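Local coordinates for (2Z,6E)-hedycaryol synthase (Kitasatospora setae, PDB 4MC3), which converts (2E,6E)-farnesyl diphosphate and water into (2Z,6E)-hedycaryol and diphosphate by a 1,11-cyclization, with magnesium as cofactor, at residues Asp45-Thr50 / Trp74-Phe79; Leu15-His20 / Ser55-Trp60. All blocks are in the same frame, centred on the assembly; numbering follows the deposited sequence.

Contact 1 (Asp45-Thr50 / Trp74-Phe79); sequences DRMRRT and WIALTF
Two helices of the class I terpene cyclase alpha fold meet here, and Phe79 of one reaches Met47, Thr50 and Arg46 of the other. Phe79 lies on helix 65-84, just ahead of Asp82, the first residue of the DDXXXE motif. Helix 41-50 runs across it. The short segments make an angle of 127° between their directions, and their axes stay 10.9 Å apart at closest. Side chains therefore bridge the gap. No hydrogen bond crosses it.

The Phe79 ring is the main bridge. Its CG lies anti to the backbone N (chi1 168°), which sends the ring out toward helix 41-50. The model also sets Thr50 CG2 over one face, but too close for the detail to be trusted. Arg46 CB comes to the ring edge, near its plane, 3.7 Å from Phe79 CZ. Met47 passes alongside in the opposite sense. Its SD approaches obliquely, 3.5 Å from Phe79 CD1 and 4.6 Å from the ring centroid, a Met-aromatic contact. All three partners come from helix 41-50.

Thr50 is fixed in rotation by its own helix. Its OG1 donates to Met47 O at 3.0 Å, and that carbonyl also accepts from Thr50 N. The hydroxyl is turned back to the backbone. Arg46 has its polar end elsewhere: NE forms a salt bridge with Asp83, also of the DDXXXE motif. Elsewhere on helix 65-84, Ile75 and Thr78 touch the bound nerolidol.

Met47 and Ala76 both also pack on Ile32 of helix 21-35. The Met47 chain bends at chi2 (68°) and again at chi3, and its CE ends 3.9 Å from Ala76 CB and 3.3 Å from Ala76 O.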
ATOM      1  N   ASP A  45     -12.160 -11.023 -16.366  1.00 43.53           N
ATOM      2  CA  ASP A  45     -12.375  -9.662 -16.890  1.00 43.40           C
ATOM      3  C   ASP A  45     -12.199  -8.564 -15.817  1.00 49.62           C
ATOM      4  O   ASP A  45     -11.630  -7.489 -16.094  1.00 48.82           O
ATOM      5  CB  ASP A  45     -13.757  -9.524 -17.551  1.00 50.40           C
ATOM      6  CG  ASP A  45     -13.861  -8.259 -18.379  1.00 69.54           C
ATOM      7  OD1 ASP A  45     -13.068  -8.107 -19.341  1.00 74.81           O
ATOM      8  OD2 ASP A  45     -14.719  -7.405 -18.065  1.00 82.72           O
ATOM      9  N   ARG A  46     -12.713  -8.815 -14.610  1.00 48.64           N
ATOM     10  CA  ARG A  46     -12.516  -7.871 -13.488  1.00 43.36           C
ATOM     11  C   ARG A  46     -11.005  -7.724 -13.233  1.00 45.53           C
ATOM     12  O   ARG A  46     -10.508  -6.609 -13.134  1.00 48.19           O
ATOM     13  CB  ARG A  46     -13.247  -8.312 -12.196  1.00 45.12           C
ATOM     14  CG  ARG A  46     -14.781  -8.317 -12.311  1.00 51.53           C
ATOM     15  CD  ARG A  46     -15.503  -8.462 -10.970  1.00 61.27           C
ATOM     16  NE  ARG A  46     -15.365  -9.806 -10.392  1.00 61.40           N
ATOM     17  CZ  ARG A  46     -16.209 -10.829 -10.554  1.00 70.19           C
ATOM     18  NH1 ARG A  46     -17.316 -10.718 -11.295  1.00 81.75           N
ATOM     19  NH2 ARG A  46     -15.938 -11.993  -9.962  1.00 59.48           N
ATOM     20  N   MET A  47     -10.296  -8.849 -13.170  1.00 43.00           N
ATOM     21  CA  MET A  47      -8.834  -8.838 -12.978  1.00 37.39           C
ATOM     22  C   MET A  47      -8.144  -8.063 -14.090  1.00 45.86           C
ATOM     23  O   MET A  47      -7.334  -7.196 -13.819  1.00 47.04           O
ATOM     24  CB  MET A  47      -8.255 -10.250 -12.840  1.00 41.16           C
ATOM     25  CG  MET A  47      -6.754 -10.265 -12.490  1.00 38.33           C
ATOM     26  SD  MET A  47      -6.318  -9.651 -10.843  1.00 43.30           S
ATOM     27  CE  MET A  47      -6.648 -11.131  -9.818  1.00 33.48           C
ATOM     28  N   ARG A  48      -8.491  -8.345 -15.345  1.00 49.28           N
ATOM     29  CA  ARG A  48      -7.915  -7.597 -16.464  1.00 41.32           C
ATOM     30  C   ARG A  48      -8.125  -6.110 -16.302  1.00 43.99           C
ATOM     31  O   ARG A  48      -7.217  -5.328 -16.557  1.00 52.03           O
ATOM     32  CB  ARG A  48      -8.520  -8.012 -17.818  1.00 45.17           C
ATOM     33  CG  ARG A  48      -7.969  -9.281 -18.407  1.00 49.59           C
ATOM     34  CD  ARG A  48      -8.556  -9.510 -19.804  1.00 60.83           C
ATOM     35  NE  ARG A  48      -8.801 -10.928 -20.035  1.00 61.97           N
ATOM     36  CZ  ARG A  48      -9.997 -11.507 -20.104  1.00 61.97           C
ATOM     37  NH1 ARG A  48     -11.128 -10.806 -19.988  1.00 66.79           N
ATOM     38  NH2 ARG A  48     -10.062 -12.813 -20.299  1.00 64.62           N
ATOM     39  N   ARG A  49      -9.335  -5.731 -15.903  1.00 46.25           N
ATOM     40  CA  ARG A  49      -9.726  -4.341 -15.800  1.00 50.95           C
ATOM     41  C   ARG A  49      -9.165  -3.612 -14.574  1.00 53.09           C
ATOM     42  O   ARG A  49      -9.139  -2.386 -14.554  1.00 53.80           O
ATOM     43  CB  ARG A  49     -11.262  -4.226 -15.840  1.00 64.44           C
ATOM     44  CG  ARG A  49     -11.825  -4.447 -17.240  1.00 80.24           C
ATOM     45  CD  ARG A  49     -13.292  -4.855 -17.238  1.00 92.79           C
ATOM     46  NE  ARG A  49     -14.153  -3.889 -16.551  1.00 95.47           N
ATOM     47  CZ  ARG A  49     -15.093  -4.190 -15.652  1.00 92.53           C
ATOM     48  NH1 ARG A  49     -15.349  -5.453 -15.303  1.00 84.16           N
ATOM     49  NH2 ARG A  49     -15.805  -3.210 -15.105  1.00 78.54           N
ATOM     50  N   THR A  50      -8.689  -4.346 -13.567  1.00 41.90           N
ATOM     51  CA  THR A  50      -8.141  -3.675 -12.375  1.00 45.66           C
ATOM     52  C   THR A  50      -6.795  -3.014 -12.664  1.00 51.68           C
ATOM     53  O   THR A  50      -6.393  -2.130 -11.929  1.00 47.60           O
ATOM     54  CB  THR A  50      -7.897  -4.622 -11.180  1.00 53.89           C
ATOM     55  OG1 THR A  50      -6.797  -5.513 -11.447  1.00 53.21           O
ATOM     56  CG2 THR A  50      -9.110  -5.417 -10.874  1.00 57.96           C
ATOM     57  N   TRP A  74       1.286 -10.585  -5.279  1.00 15.89           N
ATOM     58  CA  TRP A  74       0.611 -10.008  -4.103  1.00 16.66           C
ATOM     59  C   TRP A  74      -0.534  -9.074  -4.475  1.00 17.16           C
ATOM     60  O   TRP A  74      -1.595  -9.098  -3.836  1.00 17.87           O
ATOM     61  CB  TRP A  74       1.650  -9.353  -3.172  1.00 15.93           C
ATOM     62  CG  TRP A  74       2.412 -10.307  -2.373  1.00 14.86           C
ATOM     63  CD1 TRP A  74       3.597 -10.844  -2.682  1.00 16.63           C
ATOM     64  CD2 TRP A  74       2.007 -10.911  -1.145  1.00 15.54           C
ATOM     65  NE1 TRP A  74       3.999 -11.746  -1.712  1.00 16.00           N
ATOM     66  CE2 TRP A  74       3.030 -11.782  -0.742  1.00 16.77           C
ATOM     67  CE3 TRP A  74       0.902 -10.749  -0.311  1.00 15.83           C
ATOM     68  CZ2 TRP A  74       2.928 -12.584   0.418  1.00 15.76           C
ATOM     69  CZ3 TRP A  74       0.799 -11.501   0.822  1.00 17.36           C
ATOM     70  CH2 TRP A  74       1.792 -12.412   1.195  1.00 17.59           C
ATOM     71  N   ILE A  75      -0.317  -8.214  -5.463  1.00 17.02           N
ATOM     72  CA  ILE A  75      -1.401  -7.304  -5.891  1.00 17.80           C
ATOM     73  C   ILE A  75      -2.590  -8.070  -6.484  1.00 19.96           C
ATOM     74  O   ILE A  75      -3.735  -7.785  -6.160  1.00 21.49           O
ATOM     75  CB  ILE A  75      -0.867  -6.234  -6.844  1.00 18.80           C
ATOM     76  CG1 ILE A  75       0.117  -5.292  -6.106  1.00 20.52           C
ATOM     77  CG2 ILE A  75      -2.022  -5.479  -7.452  1.00 22.93           C
ATOM     78  CD1 ILE A  75       0.754  -4.248  -7.027  1.00 21.88           C
ATOM     79  N   ALA A  76      -2.314  -9.068  -7.311  1.00 19.36           N
ATOM     80  CA  ALA A  76      -3.408  -9.864  -7.877  1.00 20.74           C
ATOM     81  C   ALA A  76      -4.177 -10.595  -6.797  1.00 22.69           C
ATOM     82  O   ALA A  76      -5.410 -10.643  -6.830  1.00 23.26           O
ATOM     83  CB  ALA A  76      -2.852 -10.855  -8.875  1.00 23.21           C
ATOM     84  N   LEU A  77      -3.461 -11.188  -5.852  1.00 19.56           N
ATOM     85  CA  LEU A  77      -4.119 -11.858  -4.742  1.00 20.32           C
ATOM     86  C   LEU A  77      -4.996 -10.907  -3.942  1.00 21.48           C
ATOM     87  O   LEU A  77      -6.108 -11.273  -3.556  1.00 23.18           O
ATOM     88  CB  LEU A  77      -3.108 -12.564  -3.889  1.00 19.41           C
ATOM     89  CG  LEU A  77      -3.640 -13.293  -2.676  1.00 22.64           C
ATOM     90  CD1 LEU A  77      -4.517 -14.479  -3.003  1.00 25.12           C
ATOM     91  CD2 LEU A  77      -2.440 -13.705  -1.829  1.00 23.67           C
ATOM     92  N   THR A  78      -4.461  -9.722  -3.623  1.00 19.09           N
ATOM     93  CA  THR A  78      -5.247  -8.763  -2.835  1.00 19.66           C
ATOM     94  C   THR A  78      -6.471  -8.244  -3.584  1.00 23.45           C
ATOM     95  O   THR A  78      -7.524  -8.044  -2.964  1.00 22.87           O
ATOM     96  CB  THR A  78      -4.373  -7.646  -2.213  1.00 24.00           C
ATOM     97  OG1 THR A  78      -3.799  -6.871  -3.225  1.00 30.84           O
ATOM     98  CG2 THR A  78      -3.297  -8.221  -1.396  1.00 20.45           C
ATOM     99  N   PHE A  79      -6.363  -8.114  -4.921  1.00 23.26           N
ATOM    100  CA  PHE A  79      -7.536  -7.796  -5.717  1.00 25.13           C
ATOM    101  C   PHE A  79      -8.598  -8.847  -5.570  1.00 29.11           C
ATOM    102  O   PHE A  79      -9.792  -8.514  -5.379  1.00 29.25           O
ATOM    103  CB  PHE A  79      -7.241  -7.612  -7.220  1.00 28.34           C
ATOM    104  CG  PHE A  79      -8.521  -7.574  -8.033  1.00 37.62           C
ATOM    105  CD1 PHE A  79      -8.957  -8.683  -8.745  1.00 47.87           C
ATOM    106  CD2 PHE A  79      -9.388  -6.480  -7.908  1.00 54.92           C
ATOM    107  CE1 PHE A  79     -10.161  -8.664  -9.415  1.00 49.23           C
ATOM    108  CE2 PHE A  79     -10.601  -6.467  -8.574  1.00 57.41           C
ATOM    109  CZ  PHE A  79     -10.982  -7.565  -9.331  1.00 52.62           C
TER

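Contact 2 (Leu15-His20 / Ser55-Trp60); sequences LECNPH and SGAYVW
Tyr58, Asn18 and Ala57 have the most surface buried where the loop before helix 21-35 runs along the end of helix 52-59. Cys17 follows closely.

Tyr58 meets three consecutive loop residues. Cys17 SG lies over one face of its ring, off-centre toward the rim and 4.1 Å from the centroid, a sulfur-aromatic contact. Glu16 O comes to the ring edge near its plane, 3.4 Å from CD2 of Tyr58. Leu15 CD1 approaches obliquely, 3.8 Å from Tyr58 CE2. The Tyr58 side chain also touches Gln306 of helix 286-309.

Ala57 meets Cys17 and Asn18. Its CB packs 3.7 Å from Cys17 SG. The SG stands anti to the backbone N of Cys17 (chi1 -164°), which places it against both Ala57 CB and the tyrosine ring. Ala57 O accepts from Asn18 N at 3.0 Å. The donor lies above the carbonyl plane, and the bond is bent, with an angle of 143° at the hydrogen.

Asn18 is buried and uses both ends of its amide. Its ND2 donates to Trp60 O at 2.8 Å in a nearly straight bond (170°) that lies in the amide plane, and it also donates to Ala63 O. On the other side, OD1 accepts from His20 N at 2.7 Å, an Asx turn just before helix 21-35. A leucine here would probably leave the carbonyls of Trp60 and Ala63 without this donor and His20 N without its acceptor.

A water lies within hydrogen-bonding distance of Glu16 O and Tyr58 O, though other acceptors compete for its protons. The carbonyl of Ala57, near the end of helix 52-59, and that of Trp60 just after it are thus met by N-H groups of Asn18, and the buried amide is held in one orientation.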
ATOM      1  N   LEU A  15       8.096  10.925 -12.541  1.00 27.23           N
ATOM      2  CA  LEU A  15       7.219   9.803 -12.788  1.00 23.32           C
ATOM      3  C   LEU A  15       8.053   8.663 -13.362  1.00 25.76           C
ATOM      4  O   LEU A  15       8.563   8.761 -14.444  1.00 26.67           O
ATOM      5  CB  LEU A  15       6.068  10.146 -13.733  1.00 27.74           C
ATOM      6  CG  LEU A  15       5.141   9.009 -14.115  1.00 29.01           C
ATOM      7  CD1 LEU A  15       4.373   8.596 -12.869  1.00 29.63           C
ATOM      8  CD2 LEU A  15       4.165   9.409 -15.205  1.00 32.95           C
ATOM      9  N   GLU A  16       8.156   7.560 -12.621  1.00 23.12           N
ATOM     10  CA  GLU A  16       8.928   6.356 -12.972  1.00 23.68           C
ATOM     11  C   GLU A  16       8.004   5.131 -13.133  1.00 22.38           C
ATOM     12  O   GLU A  16       7.016   5.002 -12.411  1.00 24.48           O
ATOM     13  CB  GLU A  16       9.961   6.030 -11.883  1.00 23.56           C
ATOM     14  CG  GLU A  16      10.913   7.136 -11.562  1.00 24.81           C
ATOM     15  CD  GLU A  16      11.903   6.796 -10.474  1.00 26.27           C
ATOM     16  OE1 GLU A  16      12.168   5.618 -10.151  1.00 30.94           O
ATOM     17  OE2 GLU A  16      12.520   7.737  -9.987  1.00 27.91           O
ATOM     18  N   CYS A  17       8.317   4.257 -14.070  1.00 24.27           N
ATOM     19  CA  CYS A  17       7.519   3.080 -14.332  1.00 24.26           C
ATOM     20  C   CYS A  17       8.492   1.946 -14.647  1.00 26.43           C
ATOM     21  O   CYS A  17       9.550   2.144 -15.218  1.00 29.24           O
ATOM     22  CB  CYS A  17       6.515   3.283 -15.463  1.00 30.16           C
ATOM     23  SG  CYS A  17       5.186   2.048 -15.553  1.00 36.39           S
ATOM     24  N   ASN A  18       8.170   0.732 -14.201  1.00 21.78           N
ATOM     25  CA  ASN A  18       9.102  -0.343 -14.401  1.00 22.49           C
ATOM     26  C   ASN A  18       9.184  -0.824 -15.862  1.00 26.28           C
ATOM     27  O   ASN A  18       8.161  -1.130 -16.458  1.00 28.04           O
ATOM     28  CB  ASN A  18       8.671  -1.527 -13.521  1.00 20.68           C
ATOM     29  CG  ASN A  18       9.784  -2.502 -13.326  1.00 22.43           C
ATOM     30  OD1 ASN A  18      10.251  -3.092 -14.296  1.00 24.82           O
ATOM     31  ND2 ASN A  18      10.279  -2.646 -12.093  1.00 21.34           N
ATOM     32  N   PRO A  19      10.413  -0.905 -16.429  1.00 24.06           N
ATOM     33  CA  PRO A  19      10.580  -1.363 -17.818  1.00 30.03           C
ATOM     34  C   PRO A  19      10.193  -2.843 -18.046  1.00 29.08           C
ATOM     35  O   PRO A  19      10.020  -3.281 -19.209  1.00 31.88           O
ATOM     36  CB  PRO A  19      12.078  -1.174 -18.043  1.00 30.04           C
ATOM     37  CG  PRO A  19      12.721  -1.091 -16.730  1.00 32.15           C
ATOM     38  CD  PRO A  19      11.709  -0.575 -15.773  1.00 28.30           C
ATOM     39  N   HIS A  20      10.020  -3.613 -16.957  1.00 26.56           N
ATOM     40  CA  HIS A  20       9.745  -5.055 -17.070  1.00 26.05           C
ATOM     41  C   HIS A  20       8.250  -5.450 -17.015  1.00 24.78           C
ATOM     42  O   HIS A  20       7.921  -6.639 -16.843  1.00 29.30           O
ATOM     43  CB  HIS A  20      10.500  -5.805 -15.985  1.00 27.13           C
ATOM     44  CG  HIS A  20      11.967  -5.604 -15.999  1.00 29.23           C
ATOM     45  ND1 HIS A  20      12.766  -6.051 -17.037  1.00 37.45           N
ATOM     46  CD2 HIS A  20      12.796  -5.017 -15.106  1.00 28.01           C
ATOM     47  CE1 HIS A  20      14.027  -5.740 -16.775  1.00 46.91           C
ATOM     48  NE2 HIS A  20      14.077  -5.138 -15.600  1.00 34.42           N
ATOM     49  N   SER A  55      -0.345  -1.217 -11.950  1.00 29.97           N
ATOM     50  CA  SER A  55      -0.239  -0.730 -10.610  1.00 30.67           C
ATOM     51  C   SER A  55       1.124  -1.086 -10.011  1.00 24.94           C
ATOM     52  O   SER A  55       1.828  -0.194  -9.467  1.00 25.07           O
ATOM     53  CB  SER A  55      -1.345  -1.345  -9.750  1.00 33.06           C
ATOM     54  OG  SER A  55      -1.108  -1.094  -8.405  1.00 40.76           O
ATOM     55  N   GLY A  56       1.524  -2.341 -10.136  1.00 24.66           N
ATOM     56  CA  GLY A  56       2.823  -2.784  -9.628  1.00 22.95           C
ATOM     57  C   GLY A  56       3.988  -2.102 -10.282  1.00 21.63           C
ATOM     58  O   GLY A  56       5.034  -1.841  -9.643  1.00 20.18           O
ATOM     59  N   ALA A  57       3.861  -1.844 -11.601  1.00 23.52           N
ATOM     60  CA  ALA A  57       4.955  -1.207 -12.331  1.00 23.58           C
ATOM     61  C   ALA A  57       5.173   0.218 -11.800  1.00 19.82           C
ATOM     62  O   ALA A  57       6.298   0.727 -11.833  1.00 21.81           O
ATOM     63  CB  ALA A  57       4.678  -1.179 -13.815  1.00 25.39           C
ATOM     64  N   TYR A  58       4.129   0.821 -11.253  1.00 20.96           N
ATOM     65  CA  TYR A  58       4.254   2.140 -10.611  1.00 23.15           C
ATOM     66  C   TYR A  58       4.660   2.069  -9.121  1.00 21.02           C
ATOM     67  O   TYR A  58       5.256   2.999  -8.560  1.00 24.22           O
ATOM     68  CB  TYR A  58       2.974   2.960 -10.689  1.00 24.72           C
ATOM     69  CG  TYR A  58       2.700   3.582 -12.051  1.00 29.82           C
ATOM     70  CD1 TYR A  58       1.590   3.259 -12.775  1.00 35.08           C
ATOM     71  CD2 TYR A  58       3.616   4.470 -12.612  1.00 31.96           C
ATOM     72  CE1 TYR A  58       1.334   3.886 -14.022  1.00 38.54           C
ATOM     73  CE2 TYR A  58       3.405   5.057 -13.851  1.00 30.93           C
ATOM     74  CZ  TYR A  58       2.249   4.769 -14.546  1.00 36.88           C
ATOM     75  OH  TYR A  58       2.042   5.360 -15.778  1.00 42.49           O
ATOM     76  N   VAL A  59       4.325   0.959  -8.469  1.00 19.98           N
ATOM     77  CA  VAL A  59       4.758   0.771  -7.082  1.00 18.98           C
ATOM     78  C   VAL A  59       6.255   0.502  -6.936  1.00 17.99           C
ATOM     79  O   VAL A  59       6.919   1.010  -6.040  1.00 18.25           O
ATOM     80  CB  VAL A  59       3.947  -0.371  -6.367  1.00 19.99           C
ATOM     81  CG1 VAL A  59       4.501  -0.573  -4.966  1.00 19.88           C
ATOM     82  CG2 VAL A  59       2.460  -0.043  -6.335  1.00 21.73           C
ATOM     83  N   TRP A  60       6.774  -0.364  -7.832  1.00 17.79           N
ATOM     84  CA  TRP A  60       8.137  -0.823  -7.825  1.00 16.90           C
ATOM     85  C   TRP A  60       8.841  -0.500  -9.124  1.00 17.78           C
ATOM     86  O   TRP A  60       9.342  -1.408  -9.794  1.00 18.02           O
ATOM     87  CB  TRP A  60       8.239  -2.342  -7.538  1.00 18.79           C
ATOM     88  CG  TRP A  60       7.559  -2.761  -6.279  1.00 17.03           C
ATOM     89  CD1 TRP A  60       7.982  -2.558  -4.993  1.00 17.66           C
ATOM     90  CD2 TRP A  60       6.347  -3.502  -6.185  1.00 16.63           C
ATOM     91  NE1 TRP A  60       7.067  -3.091  -4.106  1.00 16.41           N
ATOM     92  CE2 TRP A  60       6.052  -3.667  -4.818  1.00 15.15           C
ATOM     93  CE3 TRP A  60       5.442  -4.013  -7.134  1.00 16.77           C
ATOM     94  CZ2 TRP A  60       4.944  -4.371  -4.400  1.00 15.32           C
ATOM     95  CZ3 TRP A  60       4.326  -4.670  -6.714  1.00 15.84           C
ATOM     96  CH2 TRP A  60       4.069  -4.837  -5.342  1.00 15.79           C
TER
HETATM   97  O   HOH W   1       5.956   5.282  -9.727  1.00 30.08           O

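How the contacts relate
The centres of contacts 1 and 2 lie about 16 Å apart in the all-helical alpha fold. Their segments alternate along the chain: 15-20, 45-50, 55-60, then 74-79. Helices 41-50, 52-59 and 65-84 follow one another, and the two contacts share this run. They touch directly through Ile75 of contact 1. Its CD1 lies 3.6 Å from Trp60 CZ3 and equally close to Gly56 CA. Segment 74-79 also holds Thr78 and segment 55-60 holds Ser55, both in the nerolidol pocket. The helices that line this part of the pocket are therefore joined to one another and to the N-terminal part of the chain.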